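Local coordinates for protein DMATS type aromatic prenyltransferase (Micromonospora olivasterospora, PDB 6ZRY) that probably transfers a dimethylallyl group to the indole of tryptophan, and binds tryptophan inside an ABBA barrel, at residues A313-R318 / V324-H329; D292-L297 / D306-A311; G12-L17 / P73-L78; D8-Q13 / D57-E62. One frame throughout, in Å; residues are numbered along the deposited sequence. Where two conformers were deposited one is given.

Contact 1 (A313-R318 / V324-H329); sequences AAVTPR and VGLIAH. With TRP (tryptophan), chain C.
In the helix-to-strand connection between helix 305-315 and strand 327-333 of the ABBA barrel, Val315, Thr316 and Arg318 close over Leu326. Val315 CG1 lies 3.7 Å from Leu326 CD1. Thr316 CG2 touches the other branch, at 3.7 Å from Leu326 CD2. The two branches of Leu326 therefore sit against the last turn of the helix and the first residue beyond it. The first torsion of Thr316 (chi1 -180°) sets OG1 opposite the backbone N and puts CG2 between that N and the carbonyl carbon, where it meets Leu326. Thr316 OG1 accepts from Arg318 N at 3.2 Å and 167°, an ST turn. Arg318 then runs extended alongside Leu326, and its NH2 comes within 3.5 Å of Leu326 CB. The guanidinium is salt-bridged to Asp287 and Glu348. Asp287 also accepts from the backbone N of Leu326 and of Ile327.

At the far end of 324-329 the chain reaches the tryptophan pocket. The indole lies over one face of the His329 ring, with ligand CZ2 3.5 Å above the ring plane. His329 NE2 approaches ligand CE2 to 3.2 Å. Ligand OXT sits at the edge of the same ring, in its plane. The connection thus joins two chemistries: the side chain of Leu326 is packed by methyl groups and by the Arg318 guanidinium, while Asp287 links the Arg318 charge to the backbone leading into the pocket strand.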
loop_
_atom_site.group_PDB
_atom_site.type_symbol
_atom_site.label_atom_id
_atom_site.label_comp_id
_atom_site.label_asym_id
_atom_site.label_seq_id
_atom_site.Cartn_x
_atom_site.Cartn_y
_atom_site.Cartn_z
ATOM N N ALA A 313 -5.281 14.487 12.622
ATOM C CA ALA A 313 -4.766 15.225 13.798
ATOM C C ALA A 313 -3.781 14.346 14.583
ATOM O O ALA A 313 -2.806 14.905 15.161
ATOM C CB ALA A 313 -5.903 15.670 14.675
ATOM N N ALA A 314 -4.027 13.035 14.648
ATOM C CA ALA A 314 -3.136 12.052 15.324
ATOM C C ALA A 314 -1.771 12.057 14.643
ATOM O O ALA A 314 -0.747 11.933 15.365
ATOM C CB ALA A 314 -3.747 10.672 15.320
ATOM N N VAL A 315 -1.739 12.145 13.315
ATOM C CA VAL A 315 -0.471 12.061 12.545
ATOM C C VAL A 315 0.285 13.388 12.652
ATOM O O VAL A 315 1.491 13.357 12.863
ATOM C CB VAL A 315 -0.702 11.606 11.100
ATOM C CG1 VAL A 315 0.564 11.730 10.262
ATOM C CG2 VAL A 315 -1.219 10.196 11.102
ATOM N N THR A 316 -0.376 14.525 12.538
ATOM C CA THR A 316 0.329 15.805 12.618
ATOM C C THR A 316 -0.635 16.898 13.041
ATOM O O THR A 316 -1.787 16.949 12.565
ATOM C CB THR A 316 0.998 16.148 11.289
ATOM O OG1 THR A 316 1.668 17.398 11.449
ATOM C CG2 THR A 316 0.027 16.239 10.126
ATOM N N PRO A 317 -0.173 17.836 13.888
ATOM C CA PRO A 317 -0.980 19.000 14.245
ATOM C C PRO A 317 -0.791 20.183 13.296
ATOM O O PRO A 317 -1.371 21.224 13.531
ATOM C CB PRO A 317 -0.391 19.312 15.636
ATOM C CG PRO A 317 1.051 19.060 15.470
ATOM C CD PRO A 317 1.127 17.830 14.578
ATOM N N ARG A 318 0.014 20.038 12.245
ATOM C CA ARG A 318 0.346 21.177 11.357
ATOM C C ARG A 318 -0.920 21.647 10.644
ATOM O O ARG A 318 -1.866 20.875 10.479
ATOM C CB ARG A 318 1.393 20.810 10.321
ATOM C CG ARG A 318 0.915 19.896 9.207
ATOM C CD ARG A 318 1.906 20.080 8.082
ATOM N NE ARG A 318 1.843 19.090 7.027
ATOM C CZ ARG A 318 1.034 19.174 5.972
ATOM N NH1 ARG A 318 0.142 20.155 5.887
ATOM N NH2 ARG A 318 1.113 18.256 5.011
ATOM N N VAL A 324 1.413 19.687 1.372
ATOM C CA VAL A 324 0.716 18.720 0.531
ATOM C C VAL A 324 1.399 17.378 0.779
ATOM O O VAL A 324 2.556 17.394 1.287
ATOM C CB VAL A 324 0.758 19.170 -0.942
ATOM C CG1 VAL A 324 2.109 18.948 -1.594
ATOM C CG2 VAL A 324 -0.333 18.514 -1.755
ATOM N N GLY A 325 0.696 16.274 0.534
ATOM C CA GLY A 325 1.280 14.920 0.618
ATOM C C GLY A 325 1.081 14.246 1.977
ATOM O O GLY A 325 1.487 13.088 2.098
ATOM N N LEU A 326 0.513 14.923 2.985
ATOM C CA LEU A 326 0.080 14.214 4.211
ATOM C C LEU A 326 -0.917 13.149 3.784
ATOM O O LEU A 326 -0.719 11.973 4.113
ATOM C CB LEU A 326 -0.558 15.161 5.236
ATOM C CG LEU A 326 -1.257 14.442 6.385
ATOM C CD1 LEU A 326 -0.276 13.662 7.229
ATOM C CD2 LEU A 326 -2.049 15.406 7.227
ATOM N N ILE A 327 -1.949 13.551 3.045
ATOM C CA ILE A 327 -2.899 12.591 2.438
ATOM C C ILE A 327 -2.272 12.144 1.112
ATOM O O ILE A 327 -2.369 12.862 0.131
ATOM C CB ILE A 327 -4.305 13.193 2.291
ATOM C CG1 ILE A 327 -4.800 13.757 3.624
ATOM C CG2 ILE A 327 -5.259 12.148 1.724
ATOM C CD1 ILE A 327 -6.134 14.450 3.548
ATOM N N ALA A 328 -1.580 11.015 1.135
ATOM C CA ALA A 328 -0.722 10.575 0.030
ATOM C C ALA A 328 -1.570 9.943 -1.088
ATOM O O ALA A 328 -1.267 10.141 -2.285
ATOM C CB ALA A 328 0.292 9.583 0.559
ATOM N N HIS A 329 -2.542 9.170 -0.686
ATOM C CA HIS A 329 -3.454 8.403 -1.557
ATOM C C HIS A 329 -4.841 8.344 -0.923
ATOM O O HIS A 329 -4.966 8.467 0.317
ATOM C CB HIS A 329 -2.979 6.973 -1.787
ATOM C CG HIS A 329 -1.575 6.822 -2.229
ATOM N ND1 HIS A 329 -1.249 6.668 -3.545
ATOM C CD2 HIS A 329 -0.417 6.745 -1.536
ATOM C CE1 HIS A 329 0.076 6.505 -3.652
ATOM N NE2 HIS A 329 0.606 6.565 -2.438
HETATM N N TRP C . 5.126 5.896 -2.185
HETATM C CA TRP C . 4.988 4.913 -3.316
HETATM C C TRP C . 4.070 5.498 -4.392
HETATM O O TRP C . 4.015 4.952 -5.509
HETATM C CB TRP C . 4.481 3.548 -2.814
HETATM C CG TRP C . 3.116 3.567 -2.201
HETATM C CD1 TRP C . 2.792 3.892 -0.911
HETATM C CD2 TRP C . 1.876 3.231 -2.851
HETATM N NE1 TRP C . 1.438 3.788 -0.722
HETATM C CE2 TRP C . 0.850 3.373 -1.887
HETATM C CE3 TRP C . 1.532 2.808 -4.144
HETATM C CZ2 TRP C . -0.493 3.131 -2.185
HETATM C CZ3 TRP C . 0.205 2.568 -4.434
HETATM C CH2 TRP C . -0.789 2.721 -3.465
HETATM O OXT TRP C . 3.387 6.520 -4.161
#

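Contact 2 (D292-L297 / D306-A311); sequences DRVAAL and DGLDRA
Leu308 lays its two methyl branches over Val294 and Ala295. This is helix-to-helix packing in the outer layer of the ABBA barrel, between helix 287-300 and helix 305-315, which are joined by a short turn. Leu308 CG is anti to the backbone N, chi1 169°, and this carries the fork across to the neighbouring helix. Leu308 CD1 lies 3.9 Å from Val294 CG1. Leu308 CD2 rests on Ala295, 4.0 Å from Ala295 CB, and also lies near Val294 CG1, at 4.1 Å. The small alanine side chain lets this methyl come down close to the helix backbone. Val294 and Leu308 cross obliquely. The branch of the valine that touches is Val294 CG1, placed anti to the backbone N, chi1 173°.

The side chains that meet are all apolar and buried. On the sheet side, Val343 of strand 341-346 touches both Val294 and Leu308. Val294 also packs on Ile327. Further along the first helix, Leu297 packs on Phe242, Val245 and Ala246 of helix 236-247. Asp309 forms a salt bridge with Arg291, and Asp292 OD1 is hydrogen-bonded to Gln288. Both segments keep regular helical bonds, such as Ala296 N to Asp292 O at 3.1 Å in one and Ala311 N to Gly307 O at 2.9 Å in the other. Where Leu308 presses nearest to the main chain, its CD2 stands 3.8 Å from Ala295 N.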
loop_
_atom_site.group_PDB
_atom_site.type_symbol
_atom_site.label_atom_id
_atom_site.label_comp_id
_atom_site.label_asym_id
_atom_site.label_seq_id
_atom_site.Cartn_x
_atom_site.Cartn_y
_atom_site.Cartn_z
ATOM N N ASP A 292 -10.668 17.847 2.269
ATOM C CA ASP A 292 -12.041 18.244 1.840
ATOM C C ASP A 292 -12.574 17.253 0.808
ATOM O O ASP A 292 -13.750 16.909 0.914
ATOM C CB ASP A 292 -12.068 19.702 1.395
ATOM C CG ASP A 292 -11.863 20.673 2.558
ATOM O OD1 ASP A 292 -11.996 20.235 3.760
ATOM O OD2 ASP A 292 -11.581 21.833 2.291
ATOM N N ARG A 293 -11.749 16.788 -0.131
ATOM C CA ARG A 293 -12.186 15.828 -1.159
ATOM C C ARG A 293 -12.467 14.489 -0.513
ATOM O O ARG A 293 -13.460 13.867 -0.847
ATOM C CB ARG A 293 -11.139 15.678 -2.251
ATOM C CG ARG A 293 -10.905 16.950 -3.025
ATOM C CD ARG A 293 -10.125 16.685 -4.267
ATOM N NE ARG A 293 -9.805 17.899 -4.988
ATOM C CZ ARG A 293 -8.888 17.985 -5.957
ATOM N NH1 ARG A 293 -8.169 16.930 -6.319
ATOM N NH2 ARG A 293 -8.631 19.152 -6.500
ATOM N N VAL A 294 -11.583 14.034 0.352
ATOM C CA VAL A 294 -11.729 12.723 0.997
ATOM C C VAL A 294 -12.959 12.757 1.891
ATOM O O VAL A 294 -13.705 11.826 1.863
ATOM C CB VAL A 294 -10.465 12.331 1.771
ATOM C CG1 VAL A 294 -10.691 11.050 2.562
ATOM C CG2 VAL A 294 -9.272 12.193 0.830
ATOM N N ALA A 295 -13.166 13.840 2.642
ATOM C CA ALA A 295 -14.392 14.022 3.448
ATOM C C ALA A 295 -15.644 13.929 2.567
ATOM O O ALA A 295 -16.627 13.253 2.984
ATOM C CB ALA A 295 -14.319 15.326 4.192
ATOM N N ALA A 296 -15.640 14.536 1.394
ATOM C CA ALA A 296 -16.794 14.457 0.453
ATOM C C ALA A 296 -17.046 12.996 0.073
ATOM O O ALA A 296 -18.234 12.561 -0.020
ATOM C CB ALA A 296 -16.546 15.327 -0.755
ATOM N N LEU A 297 -15.982 12.235 -0.169
ATOM C CA LEU A 297 -16.122 10.828 -0.571
ATOM C C LEU A 297 -16.666 10.039 0.607
ATOM O O LEU A 297 -17.591 9.265 0.397
ATOM C CB LEU A 297 -14.782 10.296 -1.064
ATOM C CG LEU A 297 -14.365 10.836 -2.428
ATOM C CD1 LEU A 297 -12.921 10.536 -2.731
ATOM C CD2 LEU A 297 -15.252 10.290 -3.522
ATOM N N ASP A 306 -15.493 12.497 11.219
ATOM C CA ASP A 306 -14.854 12.624 12.555
ATOM C C ASP A 306 -13.644 11.680 12.641
ATOM O O ASP A 306 -12.618 12.100 13.180
ATOM C CB ASP A 306 -15.855 12.356 13.679
ATOM C CG ASP A 306 -16.849 13.480 13.892
ATOM O OD1 ASP A 306 -16.653 14.586 13.299
ATOM O OD2 ASP A 306 -17.805 13.256 14.649
ATOM N N GLY A 307 -13.770 10.453 12.123
ATOM C CA GLY A 307 -12.680 9.462 12.141
ATOM C C GLY A 307 -11.498 9.942 11.322
ATOM O O GLY A 307 -10.348 9.820 11.794
ATOM N N LEU A 308 -11.786 10.470 10.140
ATOM C CA LEU A 308 -10.795 11.050 9.204
ATOM C C LEU A 308 -10.059 12.215 9.890
ATOM O O LEU A 308 -8.830 12.217 9.901
ATOM C CB LEU A 308 -11.518 11.543 7.956
ATOM C CG LEU A 308 -10.668 12.404 7.024
ATOM C CD1 LEU A 308 -9.635 11.564 6.326
ATOM C CD2 LEU A 308 -11.528 13.142 6.029
ATOM N N ASP A 309 -10.802 13.184 10.414
ATOM C CA ASP A 309 -10.204 14.385 11.033
ATOM C C ASP A 309 -9.398 13.995 12.276
ATOM O O ASP A 309 -8.367 14.579 12.474
ATOM C CB ASP A 309 -11.258 15.444 11.317
ATOM C CG ASP A 309 -11.874 15.978 10.050
ATOM O OD1 ASP A 309 -11.189 15.947 9.005
ATOM O OD2 ASP A 309 -13.030 16.374 10.094
ATOM N N ARG A 310 -9.844 13.024 13.060
ATOM C CA ARG A 310 -9.086 12.569 14.252
ATOM C C ARG A 310 -7.816 11.833 13.790
ATOM O O ARG A 310 -6.739 12.053 14.428
ATOM C CB ARG A 310 -9.980 11.739 15.179
ATOM C CG ARG A 310 -10.996 12.584 15.942
ATOM C CD ARG A 310 -11.527 11.973 17.227
ATOM N NE ARG A 310 -11.801 10.540 17.141
ATOM C CZ ARG A 310 -11.234 9.586 17.915
ATOM N NH1 ARG A 310 -11.575 8.310 17.742
ATOM N NH2 ARG A 310 -10.347 9.904 18.859
ATOM N N ALA A 311 -7.888 11.029 12.734
ATOM C CA ALA A 311 -6.693 10.294 12.234
ATOM C C ALA A 311 -5.666 11.317 11.723
ATOM O O ALA A 311 -4.499 11.183 12.021
ATOM C CB ALA A 311 -7.063 9.281 11.174
#

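Contact 3 (G12-L17 / P73-L78); sequences GQLARL and PTLRIL
Leu75 opens its fork around the base of Leu17. Leu75 CD2 is 3.7 Å from Leu17 CB, and Leu75 CD1 lies 3.9 Å from the same Leu17 CB. The side chain of Leu17 crosses Leu75 at about a right angle and runs on past it, so that Leu17 CD1 meets Leu75 CD1 at 3.8 Å. A second fork, that of Leu14 on the helix, receives the tip of Ile77: Ile77 CD1 is 3.7 Å from Leu14 CD2 and 3.9 Å from Leu14 CD1. Ile77 CG1 is anti to the carbonyl carbon, chi1 -64°, and the chain is extended beyond it, chi2 164°, which together send CD1 out toward the helix.

Here helix 6-21 lies on strand 71-79, one of the strands of the ABBA barrel, as part of the outer helical layer. The axes of the segments 12-17 and 73-78 run nearly antiparallel, at 165°, and approach to 10.3 Å. Helix 26-36 flanks one side, with Leu32 against Leu14 and Leu35 against Ile77. On the side of helix 305-315, Leu17 packs on Ala311, Ala314 and Val315. The same Leu75 CD2 also reaches Leu14, 3.9 Å from Leu14 CD1.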
loop_
_atom_site.group_PDB
_atom_site.type_symbol
_atom_site.label_atom_id
_atom_site.label_comp_id
_atom_site.label_asym_id
_atom_site.label_seq_id
_atom_site.Cartn_x
_atom_site.Cartn_y
_atom_site.Cartn_z
ATOM N N GLY A 12 4.875 7.814 18.205
ATOM C CA GLY A 12 3.837 8.751 18.701
ATOM C C GLY A 12 2.639 8.800 17.776
ATOM O O GLY A 12 1.528 8.765 18.241
ATOM N N GLN A 13 2.882 8.886 16.472
ATOM C CA GLN A 13 1.824 8.844 15.441
ATOM C C GLN A 13 1.012 7.553 15.602
ATOM O O GLN A 13 -0.222 7.638 15.643
ATOM C CB GLN A 13 2.456 8.988 14.063
ATOM C CG GLN A 13 3.056 10.352 13.811
ATOM C CD GLN A 13 3.831 10.438 12.529
ATOM O OE1 GLN A 13 4.613 9.551 12.200
ATOM N NE2 GLN A 13 3.637 11.520 11.789
ATOM N N LEU A 14 1.662 6.399 15.663
ATOM C CA LEU A 14 0.945 5.102 15.753
ATOM C C LEU A 14 0.116 5.039 17.052
ATOM O O LEU A 14 -0.997 4.545 17.008
ATOM C CB LEU A 14 1.927 3.940 15.688
ATOM C CG LEU A 14 1.277 2.561 15.765
ATOM C CD1 LEU A 14 0.237 2.404 14.690
ATOM C CD2 LEU A 14 2.318 1.453 15.663
ATOM N N ALA A 15 0.686 5.448 18.170
ATOM C CA ALA A 15 0.007 5.418 19.496
ATOM C C ALA A 15 -1.312 6.209 19.403
ATOM O O ALA A 15 -2.350 5.692 19.826
ATOM C CB ALA A 15 0.928 5.960 20.558
ATOM N N ARG A 16 -1.274 7.396 18.808
ATOM C CA ARG A 16 -2.463 8.257 18.656
ATOM C C ARG A 16 -3.429 7.624 17.649
ATOM O O ARG A 16 -4.656 7.637 17.919
ATOM C CB ARG A 16 -2.036 9.685 18.311
ATOM C CG ARG A 16 -1.314 10.409 19.440
ATOM C CD ARG A 16 -1.063 11.860 19.095
ATOM N NE ARG A 16 -0.158 12.002 17.969
ATOM C CZ ARG A 16 1.184 12.104 18.052
ATOM N NH1 ARG A 16 1.912 12.209 16.946
ATOM N NH2 ARG A 16 1.793 12.111 19.236
ATOM N N LEU A 17 -2.935 7.034 16.566
ATOM C CA LEU A 17 -3.817 6.437 15.530
ATOM C C LEU A 17 -4.582 5.239 16.129
ATOM O O LEU A 17 -5.758 4.981 15.710
ATOM C CB LEU A 17 -2.960 5.987 14.348
ATOM C CG LEU A 17 -2.599 7.069 13.342
ATOM C CD1 LEU A 17 -1.627 6.510 12.316
ATOM C CD2 LEU A 17 -3.847 7.601 12.638
ATOM N N PRO A 73 -12.794 1.112 12.048
ATOM C CA PRO A 73 -11.739 1.298 11.048
ATOM C C PRO A 73 -10.528 0.377 11.263
ATOM O O PRO A 73 -10.205 0.062 12.377
ATOM C CB PRO A 73 -11.321 2.770 11.200
ATOM C CG PRO A 73 -12.509 3.413 11.901
ATOM C CD PRO A 73 -13.042 2.328 12.820
ATOM N N THR A 74 -9.888 -0.002 10.172
ATOM C CA THR A 74 -8.677 -0.824 10.155
ATOM C C THR A 74 -7.463 0.105 9.991
ATOM O O THR A 74 -7.435 0.872 9.050
ATOM C CB THR A 74 -8.749 -1.887 9.068
ATOM O OG1 THR A 74 -9.881 -2.729 9.309
ATOM C CG2 THR A 74 -7.502 -2.736 9.013
ATOM N N LEU A 75 -6.481 -0.019 10.866
ATOM C CA LEU A 75 -5.222 0.768 10.787
ATOM C C LEU A 75 -4.154 -0.141 10.181
ATOM O O LEU A 75 -4.080 -1.319 10.565
ATOM C CB LEU A 75 -4.922 1.240 12.213
ATOM C CG LEU A 75 -3.616 1.953 12.514
ATOM C CD1 LEU A 75 -3.415 3.176 11.633
ATOM C CD2 LEU A 75 -3.609 2.353 13.987
ATOM N N ARG A 76 -3.369 0.371 9.246
ATOM C CA ARG A 76 -2.275 -0.411 8.634
ATOM C C ARG A 76 -1.005 0.435 8.564
ATOM O O ARG A 76 -1.097 1.688 8.497
ATOM C CB ARG A 76 -2.689 -0.934 7.260
ATOM C CG ARG A 76 -4.035 -1.641 7.256
ATOM C CD ARG A 76 -5.192 -0.700 6.908
ATOM N NE ARG A 76 -4.856 0.046 5.704
ATOM C CZ ARG A 76 -4.747 -0.498 4.471
ATOM N NH1 ARG A 76 -5.012 -1.779 4.276
ATOM N NH2 ARG A 76 -4.396 0.253 3.439
ATOM N N ILE A 77 0.128 -0.248 8.590
ATOM C CA ILE A 77 1.457 0.330 8.325
ATOM C C ILE A 77 2.031 -0.442 7.157
ATOM O O ILE A 77 2.115 -1.682 7.279
ATOM C CB ILE A 77 2.391 0.214 9.540
ATOM C CG1 ILE A 77 1.879 1.012 10.733
ATOM C CG2 ILE A 77 3.777 0.645 9.124
ATOM C CD1 ILE A 77 2.527 0.649 12.041
ATOM N N LEU A 78 2.468 0.260 6.120
ATOM C CA LEU A 78 3.292 -0.305 5.037
ATOM C C LEU A 78 4.725 0.131 5.280
ATOM O O LEU A 78 4.940 1.315 5.522
ATOM C CB LEU A 78 2.777 0.203 3.691
ATOM C CG LEU A 78 3.535 -0.288 2.451
ATOM C CD1 LEU A 78 3.256 -1.757 2.192
ATOM C CD2 LEU A 78 3.150 0.520 1.246
#

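Contact 4 (D8-Q13 / D57-E62); sequences DHLDGQ and DHTPVE. With TRP (tryptophan), chain C.
Leu10 reaches from helix 6-21 toward Thr59 and Val61, where the chain enters strand 61-68 of the ABBA barrel. Its CB points at that segment. CG follows anti to the carbonyl carbon, chi1 -57°, and the fork beyond it makes the contact. Leu10 CD1 slides alongside Val61, 4.0 Å from Val61 CB. Both methyls reach Thr59, tip to tip: Leu10 CD1 and Leu10 CD2 each lie 4.1 Å from Thr59 CG2. Leu32 and Leu36 of helix 26-36 also pack on Leu10.

Asp57 OD1 accepts from Thr59 N at 3.2 Å, an Asx turn, and also from Thr59 OG1 at 2.7 Å, both donors coming from the same face of the carboxylate plane. Ser55 OG is a further partner of Asp57 OD1. This grip on OG1 leaves the methyl CG2 for Leu10, so the threonine is polar on one branch and apolar on the other.

Beyond Val61, which faces the helix, Glu62 belongs to the tryptophan pocket. Its chain is extended, with CG anti to the backbone N, chi1 180°. Glu62 OE2 accepts from ligand NE1 at 2.7 Å, with an N-H...O angle of 151°.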
loop_
_atom_site.group_PDB
_atom_site.type_symbol
_atom_site.label_atom_id
_atom_site.label_comp_id
_atom_site.label_asym_id
_atom_site.label_seq_id
_atom_site.Cartn_x
_atom_site.Cartn_y
_atom_site.Cartn_z
ATOM N N ASP A 8 10.787 7.957 17.699
ATOM C CA ASP A 8 10.104 8.967 18.546
ATOM C C ASP A 8 8.911 9.539 17.765
ATOM O O ASP A 8 7.775 9.514 18.307
ATOM C CB ASP A 8 11.047 10.092 18.970
ATOM C CG ASP A 8 12.156 9.704 19.929
ATOM O OD1 ASP A 8 12.046 8.664 20.576
ATOM O OD2 ASP A 8 13.152 10.424 19.956
ATOM N N HIS A 9 9.155 9.972 16.521
ATOM C CA HIS A 9 8.140 10.568 15.627
ATOM C C HIS A 9 7.057 9.520 15.326
ATOM O O HIS A 9 5.862 9.794 15.587
ATOM C CB HIS A 9 8.817 11.120 14.383
ATOM C CG HIS A 9 7.947 12.052 13.599
ATOM N ND1 HIS A 9 7.592 13.295 14.067
ATOM C CD2 HIS A 9 7.343 11.918 12.401
ATOM C CE1 HIS A 9 6.796 13.893 13.160
ATOM N NE2 HIS A 9 6.644 13.075 12.151
ATOM N N LEU A 10 7.439 8.356 14.768
ATOM C CA LEU A 10 6.463 7.383 14.198
ATOM C C LEU A 10 5.713 6.677 15.314
ATOM O O LEU A 10 4.535 6.400 15.144
ATOM C CB LEU A 10 7.177 6.350 13.343
ATOM C CG LEU A 10 8.015 6.877 12.182
ATOM C CD1 LEU A 10 8.374 5.748 11.252
ATOM C CD2 LEU A 10 7.334 7.956 11.429
ATOM N N ASP A 11 6.409 6.343 16.395
ATOM C CA ASP A 11 5.795 5.619 17.529
ATOM C C ASP A 11 4.675 6.495 18.110
ATOM O O ASP A 11 3.669 5.957 18.450
ATOM C CB ASP A 11 6.840 5.247 18.588
ATOM C CG ASP A 11 6.263 4.502 19.788
ATOM O OD1 ASP A 11 5.666 3.406 19.588
ATOM O OD2 ASP A 11 6.395 5.044 20.922
ATOM N N GLY A 12 4.875 7.814 18.205
ATOM C CA GLY A 12 3.837 8.751 18.701
ATOM C C GLY A 12 2.639 8.800 17.776
ATOM O O GLY A 12 1.528 8.765 18.241
ATOM N N GLN A 13 2.882 8.886 16.472
ATOM C CA GLN A 13 1.824 8.844 15.441
ATOM C C GLN A 13 1.012 7.553 15.602
ATOM O O GLN A 13 -0.222 7.638 15.643
ATOM C CB GLN A 13 2.456 8.988 14.063
ATOM C CG GLN A 13 3.056 10.352 13.811
ATOM C CD GLN A 13 3.831 10.438 12.529
ATOM O OE1 GLN A 13 4.613 9.551 12.200
ATOM N NE2 GLN A 13 3.637 11.520 11.789
ATOM N N ASP A 57 9.208 11.403 1.119
ATOM C CA ASP A 57 10.318 11.974 1.915
ATOM C C ASP A 57 11.271 10.864 2.380
ATOM O O ASP A 57 12.219 11.188 3.084
ATOM C CB ASP A 57 9.819 12.862 3.058
ATOM C CG ASP A 57 9.251 12.155 4.277
ATOM O OD1 ASP A 57 8.969 10.951 4.199
ATOM O OD2 ASP A 57 9.126 12.824 5.314
ATOM N N HIS A 58 11.035 9.611 1.931
ATOM C CA HIS A 58 11.891 8.420 2.159
ATOM C C HIS A 58 11.773 7.899 3.597
ATOM O O HIS A 58 12.589 7.030 3.983
ATOM C CB HIS A 58 13.334 8.715 1.753
ATOM C CG HIS A 58 13.442 9.119 0.325
ATOM N ND1 HIS A 58 12.909 8.356 -0.685
ATOM C CD2 HIS A 58 13.991 10.201 -0.269
ATOM C CE1 HIS A 58 13.139 8.953 -1.846
ATOM N NE2 HIS A 58 13.807 10.059 -1.621
ATOM N N THR A 59 10.785 8.349 4.358
ATOM C CA THR A 59 10.382 7.654 5.589
ATOM C C THR A 59 10.039 6.224 5.174
ATOM O O THR A 59 9.260 6.048 4.252
ATOM C CB THR A 59 9.211 8.330 6.295
ATOM O OG1 THR A 59 9.477 9.720 6.522
ATOM C CG2 THR A 59 8.934 7.661 7.615
ATOM N N PRO A 60 10.615 5.162 5.782
ATOM C CA PRO A 60 10.325 3.798 5.329
ATOM C C PRO A 60 9.020 3.180 5.850
ATOM O O PRO A 60 8.900 2.003 5.853
ATOM C CB PRO A 60 11.554 3.019 5.849
ATOM C CG PRO A 60 11.907 3.742 7.141
ATOM C CD PRO A 60 11.627 5.204 6.861
ATOM N N VAL A 61 8.048 4.026 6.219
ATOM C CA VAL A 61 6.730 3.628 6.779
ATOM C C VAL A 61 5.668 4.611 6.246
ATOM O O VAL A 61 5.989 5.833 6.117
ATOM C CB VAL A 61 6.769 3.578 8.327
ATOM C CG1 VAL A 61 5.404 3.854 8.953
ATOM C CG2 VAL A 61 7.336 2.248 8.838
ATOM N N GLU A 62 4.477 4.096 5.938
ATOM C CA GLU A 62 3.276 4.904 5.580
ATOM C C GLU A 62 2.094 4.321 6.347
ATOM O O GLU A 62 1.967 3.092 6.396
ATOM C CB GLU A 62 3.010 4.867 4.084
ATOM C CG GLU A 62 1.797 5.674 3.682
ATOM C CD GLU A 62 1.532 5.688 2.188
ATOM O OE1 GLU A 62 2.002 6.615 1.499
ATOM O OE2 GLU A 62 0.879 4.746 1.734
HETATM N N TRP C . 5.126 5.896 -2.185
HETATM C CA TRP C . 4.988 4.913 -3.316
HETATM C C TRP C . 4.070 5.498 -4.392
HETATM O O TRP C . 4.015 4.952 -5.509
HETATM C CB TRP C . 4.481 3.548 -2.814
HETATM C CG TRP C . 3.116 3.567 -2.201
HETATM C CD1 TRP C . 2.792 3.892 -0.911
HETATM C CD2 TRP C . 1.876 3.231 -2.851
HETATM N NE1 TRP C . 1.438 3.788 -0.722
HETATM C CE2 TRP C . 0.850 3.373 -1.887
HETATM C CE3 TRP C . 1.532 2.808 -4.144
HETATM C CZ2 TRP C . -0.493 3.131 -2.185
HETATM C CZ3 TRP C . 0.205 2.568 -4.434
HETATM C CH2 TRP C . -0.789 2.721 -3.465
HETATM O OXT TRP C . 3.387 6.520 -4.161
#

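Overall arrangement
From the N terminus, helix 6-21 makes both contact 4 and contact 3, which share Gly12 and Gln13. Contact 4 closes the shorter loop, at residues 57-62. Contact 3 starts from the same helix and closes later, at 73-78, on the neighbouring strand of the sheet. Near the C-terminal end come two short closures in series: contact 2 pairs helix 287-300 with helix 305-315, then contact 1 carries the latter helix into strand 327-333. Arg16 and Gln13 bond to the carbonyls of Ala314 and Val315, so the first helix ties to the last. Contacts 1 and 4 both reach the bound tryptophan, through His329 and Glu62.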